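Side-chain contacts in lactate racemase (Thermoanaerobacterium thermosaccharolyticum, PDB 2YJG), which catalyses the interconversion of the D- and L-isomers of lactate, using a nickel-pincer nucleotide cofactor: residues Q194-L197 / A198-S202; N207-R211 / T212-E216; M224-A227 / A228-N232. All coordinates share one frame; numbering follows the deposited sequence.

Contacts 1, 2 and 3 follow one another along one chain. Contact 1 runs from helix 193-198 into the loop before helix 202-206 and is partly buried. Contact 2 lies on the surface, in the loop between helices 202-206 and 219-230. Contact 3 covers the C-terminal part of helix 219-230 and the turn after it, again partly buried. Contacts 1 and 3 share helical backbone bonding and touch each other, with Asn199 OD1 3.3 Å from Met224 CE. Contact 2 does not touch either. Its chemistry is that of tight turns, with an arginine folded back on carbonyl oxygens. Contact 1 carries the probable nickel ligand His200, whereas contact 3 adds a tyrosine-lysine pair joined by a water.

Contact 1. Residues Q194-L197 / A198-S202; sequences QCIL and ANHCS
Ala198 and His200 are tied back to Gln194 and Leu197 by backbone bonds, and such bonds form the polar part of the contact. Ala198 N donates to Gln194 O over 3.0 Å, with a nearly straight N-H (159°). One residue on, Asn199 N gives a more bent bond to Cys195 O at 3.1 Å. In both cases the donor is tilted by about 25° from the carbonyl plane, an ordinary helical approach. The next bond is different. His200 N reaches Leu197 O, only three residues back, at 2.9 Å, and the donor stands well above the carbonyl plane. The last turn is thus drawn tighter. Cys201 N then closes a type I turn on Ala198 O at 3.1 Å.

Asn199 holds CG anti to its own N (chi1 -169°), which carries the amide away from residues 194-197 and onto Ile220, Asp223 and Met224 of helix 219-230. Asn199 CB stays 3.5 Å from Cys195 O. The CB of His200 rests 3.5 Å from Leu197 O. The His200 side chain runs beside that of Ile196 and points the same way. Its ring also meets Trp358 and Phe176. Leu197 packs on Trp358 as well, and on Phe107.

Several other polar groups have partners outside these residues. Cys195 N bonds to Ser192 OG, and Cys195 SG is also hydrogen-bonded elsewhere. Cys201 SG caps a backbone N of the following helix. Ser202 OG bonds to Arg348 O, and Ser202 O accepts from Gln361 NE2. This is a helix end turned by a type I beta turn into the N-cap of helix 202-206. The turn places His200, by similarity a ligand of the cofactor nickel, about 6 Å from the side chains of His174 and Lys184 in the active site.

Contact 2. Residues N207-R211 / T212-E216; sequences NPYAR and TGVLE
Arg211 NH1 is held by two backbone carbonyls, while Arg211 O accepts from Val214 N. The firmer bond runs from Arg211 NH1 to Ala210 O, 2.8 Å. That oxygen lies in the guanidinium plane, although the donor sits above the carbonyl plane. The second, to Asn207 O, is weak. The chain is bent at chi2 (-58°), which folds the guanidinium back over residues 207-210. There Pro208 O stands over the centre of one of its faces. Arg365 brings a like charge close to NH1, and the carbonyl oxygens may help to offset it.

Asn207 OD1 accepts from Tyr209 N at 2.8 Å, an Asx turn. It overlies the type I turn from Asn207 to Ala210. Next comes an inverse gamma turn centred on Ala210, closed by a weak bond.

Across the contact, Val214 N donates to Arg211 O at 3.1 Å with an N-H angle of 158°. This closes a type II turn, with Gly213 at its third position in the positive-phi conformation (67°) that such a turn needs. Val214 then points its side chain back at residues 207-211. Val214 CG1 meets the edge of the Tyr209 ring, 4.0 Å from Tyr209 CD1. Val214 CG2 lies 4.1 Å from Arg211 CB. Tyr209 CD1 is also 3.5 Å from Glu216 O.

Gly213 pairs through its backbone with Gly178, and Thr212 packs on Phe175. A run of Asx, type I, inverse gamma and type II turns thus shapes a surface loop. It brings the Thr212 side chain to about 6 Å from that of His174, which by similarity is a catalytic proton donor/acceptor.

Contact 3. Residues M224-A227 / A228-N232; sequences MIYA and AKKAN
Tyr226 and Lys230, one helical turn apart, meet through both backbone and side chain. The backbone bonds come first. Ala228 N, Lys229 N, Lys230 N and Ala231 N donate in turn to Met224 O, Ile225 O, Tyr226 O and Ala227 O. The Lys229 bond is the straightest (170°), and the Ala231 bond the most bent. The Lys230 N bond to Tyr226 O is 2.9 Å and runs nearly along the C=O axis.

Apolar packing is carried mainly by the same pair. Tyr226 swings its ring towards Lys230 with CG opposite its N (chi1 -176°). Bends at chi2 and chi3 of the lysine lay its aliphatic part alongside the ring, pointing the same way. Lys230 CG is only 3.2 Å from Tyr226 CE1, a tight approach that is oblique to the ring. Lys230 CD lies 3.8 Å from Tyr226 OH.

One water joins the two polar ends. The water oxygen is 3.0 Å from Tyr226 OH, near the ring plane. The same oxygen accepts a weak bond from Lys230 NZ at 3.3 Å. With an alanine here in place of Tyr226, the Lys230 tail would probably lose the ring it lies along and its water-mediated mate, and be set free to turn.

Ala227 and Lys230 also pack on Leu153, and Ala231 on Ile155, both of strand 152-156. At the first residue of 224-227, the Met224 side chain packs on Lys184, by similarity the cofactor's covalent attachment point. At the far end Asn232 takes positive phi, and two bonds run back into the last turn. Asn232 N to Lys229 O, 3.0 Å, is one of them. This is a Schellman motif, which closes helix 219-230 and turns the chain into strand 233-241.

Contact 1. Residues Q194-L197 / A198-S202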
loop_
_atom_site.group_PDB
_atom_site.type_symbol
_atom_site.label_atom_id
_atom_site.label_comp_id
_atom_site.label_asym_id
_atom_site.label_seq_id
_atom_site.Cartn_x
_atom_site.Cartn_y
_atom_site.Cartn_z
ATOM N N GLN A 194 -18.965 -17.797 11.404
ATOM C CA GLN A 194 -19.930 -18.570 12.205
ATOM C C GLN A 194 -19.793 -18.258 13.671
ATOM O O GLN A 194 -20.782 -18.087 14.368
ATOM C CB GLN A 194 -19.741 -20.074 11.950
ATOM C CG GLN A 194 -20.782 -21.006 12.596
ATOM C CD GLN A 194 -20.711 -22.520 12.104
ATOM O OE1 GLN A 194 -20.194 -22.834 11.017
ATOM N NE2 GLN A 194 -21.265 -23.433 12.921
ATOM N N CYS A 195 -18.561 -18.154 14.165
ATOM C CA CYS A 195 -18.364 -17.822 15.547
ATOM C C CYS A 195 -18.865 -16.417 15.831
ATOM O O CYS A 195 -19.436 -16.167 16.876
ATOM C CB CYS A 195 -16.895 -17.933 15.941
ATOM S SG CYS A 195 -16.241 -19.647 15.967
ATOM N N ILE A 196 -18.661 -15.504 14.891
ATOM C CA ILE A 196 -19.092 -14.128 15.079
ATOM C C ILE A 196 -20.603 -14.079 15.195
ATOM O O ILE A 196 -21.156 -13.482 16.103
ATOM C CB ILE A 196 -18.573 -13.218 13.944
ATOM C CG1 ILE A 196 -17.023 -13.164 13.992
ATOM C CG2 ILE A 196 -19.143 -11.856 14.091
ATOM C CD1 ILE A 196 -16.313 -12.423 12.794
ATOM N N LEU A 197 -21.289 -14.706 14.264
ATOM C CA LEU A 197 -22.744 -14.677 14.285
ATOM C C LEU A 197 -23.247 -15.317 15.577
ATOM O O LEU A 197 -24.164 -14.779 16.218
ATOM C CB LEU A 197 -23.273 -15.398 13.028
ATOM C CG LEU A 197 -23.096 -14.666 11.733
ATOM C CD1 LEU A 197 -23.458 -15.451 10.462
ATOM C CD2 LEU A 197 -23.948 -13.380 11.688
ATOM N N ALA A 198 -22.655 -16.403 16.027
ATOM C CA ALA A 198 -23.101 -17.103 17.273
ATOM C C ALA A 198 -22.955 -16.199 18.493
ATOM O O ALA A 198 -23.766 -16.241 19.408
ATOM C CB ALA A 198 -22.320 -18.423 17.514
ATOM N N ASN A 199 -21.937 -15.337 18.465
ATOM C CA ASN A 199 -21.658 -14.395 19.530
ATOM C C ASN A 199 -22.713 -13.241 19.538
ATOM O O ASN A 199 -22.753 -12.434 20.478
ATOM C CB ASN A 199 -20.205 -13.915 19.427
ATOM C CG ASN A 199 -19.736 -13.127 20.642
ATOM O OD1 ASN A 199 -19.355 -11.965 20.481
ATOM N ND2 ASN A 199 -19.788 -13.723 21.835
ATOM N N HIS A 200 -23.602 -13.194 18.545
ATOM C CA HIS A 200 -24.682 -12.206 18.505
ATOM C C HIS A 200 -26.068 -12.898 18.631
ATOM O O HIS A 200 -27.112 -12.278 18.313
ATOM C CB HIS A 200 -24.635 -11.419 17.205
ATOM C CG HIS A 200 -23.409 -10.590 17.022
ATOM N ND1 HIS A 200 -23.411 -9.209 17.134
ATOM C CD2 HIS A 200 -22.161 -10.929 16.645
ATOM C CE1 HIS A 200 -22.208 -8.741 16.847
ATOM N NE2 HIS A 200 -21.420 -9.762 16.582
ATOM N N CYS A 201 -26.085 -14.145 19.094
ATOM C CA CYS A 201 -27.325 -14.931 19.148
ATOM C C CYS A 201 -28.418 -14.287 19.983
ATOM O O CYS A 201 -28.144 -13.557 20.937
ATOM C CB CYS A 201 -27.074 -16.375 19.638
ATOM S SG CYS A 201 -26.701 -16.585 21.302
ATOM N N SER A 202 -29.660 -14.587 19.631
ATOM C CA SER A 202 -30.816 -14.005 20.331
ATOM C C SER A 202 -30.814 -14.243 21.864
ATOM O O SER A 202 -31.238 -13.370 22.622
ATOM C CB SER A 202 -32.129 -14.476 19.773
ATOM O OG SER A 202 -32.281 -15.852 20.048
#

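Contact 2. Residues N207-R211 / T212-E216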
loop_
_atom_site.group_PDB
_atom_site.type_symbol
_atom_site.label_atom_id
_atom_site.label_comp_id
_atom_site.label_asym_id
_atom_site.label_seq_id
_atom_site.Cartn_x
_atom_site.Cartn_y
_atom_site.Cartn_z
ATOM N N ASN A 207 -30.182 -11.260 27.126
ATOM C CA ASN A 207 -29.724 -11.277 28.510
ATOM C C ASN A 207 -29.745 -9.865 29.080
ATOM O O ASN A 207 -29.366 -8.930 28.415
ATOM C CB ASN A 207 -28.328 -11.881 28.560
ATOM C CG ASN A 207 -27.817 -12.072 29.957
ATOM O OD1 ASN A 207 -27.431 -11.109 30.623
ATOM N ND2 ASN A 207 -27.718 -13.371 30.401
ATOM N N PRO A 208 -30.133 -9.716 30.357
ATOM C CA PRO A 208 -30.269 -8.364 30.850
ATOM C C PRO A 208 -28.944 -7.634 31.092
ATOM O O PRO A 208 -28.934 -6.398 31.289
ATOM C CB PRO A 208 -31.028 -8.554 32.169
ATOM C CG PRO A 208 -30.970 -10.018 32.491
ATOM C CD PRO A 208 -30.782 -10.731 31.227
ATOM N N TYR A 209 -27.838 -8.380 31.025
ATOM C CA TYR A 209 -26.492 -7.837 31.171
ATOM C C TYR A 209 -25.811 -7.463 29.881
ATOM O O TYR A 209 -24.699 -6.969 29.934
ATOM C CB TYR A 209 -25.554 -8.797 31.979
ATOM C CG TYR A 209 -26.037 -8.974 33.392
ATOM C CD1 TYR A 209 -25.733 -7.998 34.354
ATOM C CD2 TYR A 209 -26.855 -10.053 33.767
ATOM C CE1 TYR A 209 -26.213 -8.077 35.657
ATOM C CE2 TYR A 209 -27.331 -10.153 35.106
ATOM C CZ TYR A 209 -26.967 -9.161 36.044
ATOM O OH TYR A 209 -27.403 -9.154 37.349
ATOM N N ALA A 210 -26.435 -7.725 28.737
ATOM C CA ALA A 210 -25.893 -7.386 27.435
ATOM C C ALA A 210 -26.330 -5.948 27.130
ATOM O O ALA A 210 -27.313 -5.713 26.419
ATOM C CB ALA A 210 -26.443 -8.408 26.364
ATOM N N ARG A 211 -25.674 -5.003 27.803
ATOM C CA ARG A 211 -26.082 -3.593 27.795
ATOM C C ARG A 211 -24.852 -2.668 27.832
ATOM O O ARG A 211 -23.740 -3.075 28.192
ATOM C CB ARG A 211 -26.908 -3.273 29.029
ATOM C CG ARG A 211 -28.295 -3.898 29.055
ATOM C CD ARG A 211 -29.170 -3.565 27.972
ATOM N NE ARG A 211 -30.456 -4.184 28.307
ATOM C CZ ARG A 211 -30.741 -5.464 28.096
ATOM N NH1 ARG A 211 -29.886 -6.248 27.420
ATOM N NH2 ARG A 211 -31.932 -5.928 28.500
ATOM N N THR A 212 -25.092 -1.410 27.491
ATOM C CA THR A 212 -24.000 -0.403 27.487
ATOM C C THR A 212 -23.296 -0.315 28.818
ATOM O O THR A 212 -23.929 -0.163 29.847
ATOM C CB THR A 212 -24.590 0.931 27.182
ATOM O OG1 THR A 212 -25.498 0.779 26.090
ATOM C CG2 THR A 212 -23.542 1.929 26.760
ATOM N N GLY A 213 -21.967 -0.378 28.747
ATOM C CA GLY A 213 -21.110 -0.260 29.883
ATOM C C GLY A 213 -21.142 -1.369 30.921
ATOM O O GLY A 213 -20.594 -1.197 32.032
ATOM N N VAL A 214 -21.781 -2.476 30.583
ATOM C CA VAL A 214 -21.856 -3.681 31.424
ATOM C C VAL A 214 -20.996 -4.834 30.920
ATOM O O VAL A 214 -21.167 -5.317 29.772
ATOM C CB VAL A 214 -23.343 -4.162 31.541
ATOM C CG1 VAL A 214 -23.372 -5.400 32.454
ATOM C CG2 VAL A 214 -24.210 -3.032 32.086
ATOM N N LEU A 215 -20.035 -5.260 31.756
ATOM C CA LEU A 215 -19.160 -6.361 31.468
ATOM C C LEU A 215 -19.468 -7.556 32.387
ATOM O O LEU A 215 -19.543 -8.669 31.938
ATOM C CB LEU A 215 -17.722 -5.918 31.703
ATOM C CG LEU A 215 -17.164 -4.798 30.788
ATOM C CD1 LEU A 215 -15.688 -4.439 31.046
ATOM C CD2 LEU A 215 -17.308 -5.179 29.321
ATOM N N GLU A 216 -19.661 -7.315 33.675
ATOM C CA GLU A 216 -19.849 -8.430 34.596
ATOM C C GLU A 216 -21.196 -9.082 34.370
ATOM O O GLU A 216 -22.243 -8.414 34.303
ATOM C CB GLU A 216 -19.680 -7.975 36.028
ATOM C CG GLU A 216 -18.221 -7.675 36.319
ATOM C CD GLU A 216 -17.971 -7.035 37.666
ATOM O OE1 GLU A 216 -18.249 -7.703 38.696
ATOM O OE2 GLU A 216 -17.397 -5.894 37.669
#

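Contact 3. Residues M224-A227 / A228-N232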
loop_
_atom_site.group_PDB
_atom_site.type_symbol
_atom_site.label_atom_id
_atom_site.label_comp_id
_atom_site.label_asym_id
_atom_site.label_seq_id
_atom_site.Cartn_x
_atom_site.Cartn_y
_atom_site.Cartn_z
ATOM N N MET A 224 -16.102 -13.744 24.886
ATOM C CA MET A 224 -14.985 -13.025 24.307
ATOM C C MET A 224 -13.732 -13.151 25.152
ATOM O O MET A 224 -12.621 -13.300 24.628
ATOM C CB MET A 224 -15.364 -11.542 24.148
ATOM C CG MET A 224 -16.531 -11.252 23.174
ATOM S SD MET A 224 -16.927 -9.470 23.284
ATOM C CE MET A 224 -18.046 -9.229 21.825
ATOM N N ILE A 225 -13.916 -13.065 26.459
ATOM C CA ILE A 225 -12.833 -13.120 27.438
ATOM C C ILE A 225 -12.178 -14.497 27.350
ATOM O O ILE A 225 -10.937 -14.620 27.309
ATOM C CB ILE A 225 -13.368 -12.797 28.826
ATOM C CG1 ILE A 225 -13.578 -11.278 28.946
ATOM C CG2 ILE A 225 -12.464 -13.371 29.926
ATOM C CD1 ILE A 225 -12.336 -10.476 28.826
ATOM N N TYR A 226 -13.024 -15.524 27.278
ATOM C CA TYR A 226 -12.501 -16.884 27.168
ATOM C C TYR A 226 -11.778 -17.097 25.868
ATOM O O TYR A 226 -10.664 -17.679 25.868
ATOM C CB TYR A 226 -13.607 -17.880 27.313
ATOM C CG TYR A 226 -13.157 -19.307 27.302
ATOM C CD1 TYR A 226 -12.999 -20.029 26.102
ATOM C CD2 TYR A 226 -12.986 -19.986 28.504
ATOM C CE1 TYR A 226 -12.650 -21.390 26.136
ATOM C CE2 TYR A 226 -12.656 -21.314 28.535
ATOM C CZ TYR A 226 -12.472 -22.006 27.371
ATOM O OH TYR A 226 -12.107 -23.337 27.511
ATOM N N ALA A 227 -12.370 -16.618 24.755
ATOM C CA ALA A 227 -11.712 -16.610 23.422
ATOM C C ALA A 227 -10.348 -15.989 23.466
ATOM O O ALA A 227 -9.401 -16.542 22.877
ATOM C CB ALA A 227 -12.576 -15.888 22.349
ATOM N N ALA A 228 -10.212 -14.843 24.134
ATOM C CA ALA A 228 -8.903 -14.151 24.191
ATOM C C ALA A 228 -7.869 -14.988 24.962
ATOM O O ALA A 228 -6.685 -15.114 24.549
ATOM C CB ALA A 228 -9.050 -12.761 24.814
ATOM N N LYS A 229 -8.301 -15.545 26.103
ATOM C CA LYS A 229 -7.455 -16.469 26.886
ATOM C C LYS A 229 -6.960 -17.663 26.087
ATOM O O LYS A 229 -5.740 -17.953 26.093
ATOM C CB LYS A 229 -8.164 -16.976 28.165
ATOM C CG LYS A 229 -8.679 -15.869 29.030
ATOM C CD LYS A 229 -8.503 -16.102 30.547
ATOM C CE LYS A 229 -9.400 -17.227 31.087
ATOM N NZ LYS A 229 -9.766 -16.989 32.560
ATOM N N LYS A 230 -7.874 -18.314 25.366
ATOM C CA LYS A 230 -7.566 -19.488 24.568
ATOM C C LYS A 230 -6.672 -19.146 23.382
ATOM O O LYS A 230 -5.988 -20.024 22.864
ATOM C CB LYS A 230 -8.820 -20.138 23.956
ATOM C CG LYS A 230 -9.740 -20.963 24.857
ATOM C CD LYS A 230 -9.014 -22.079 25.601
ATOM C CE LYS A 230 -9.078 -23.445 24.947
ATOM N NZ LYS A 230 -8.691 -24.453 25.972
ATOM N N ALA A 231 -6.757 -17.899 22.919
ATOM C CA ALA A 231 -5.864 -17.381 21.875
ATOM C C ALA A 231 -4.478 -17.001 22.350
ATOM O O ALA A 231 -3.664 -16.593 21.502
ATOM C CB ALA A 231 -6.508 -16.136 21.227
ATOM N N ASN A 232 -4.263 -17.006 23.669
ATOM C CA ASN A 232 -3.013 -16.549 24.330
ATOM C C ASN A 232 -2.650 -15.093 23.941
ATOM O O ASN A 232 -1.498 -14.753 23.738
ATOM C CB ASN A 232 -1.822 -17.524 24.051
ATOM C CG ASN A 232 -2.116 -18.985 24.527
ATOM O OD1 ASN A 232 -2.193 -19.946 23.725
ATOM N ND2 ASN A 232 -2.330 -19.120 25.825
HETATM O O HOH W 1 -11.838 -25.216 25.168
#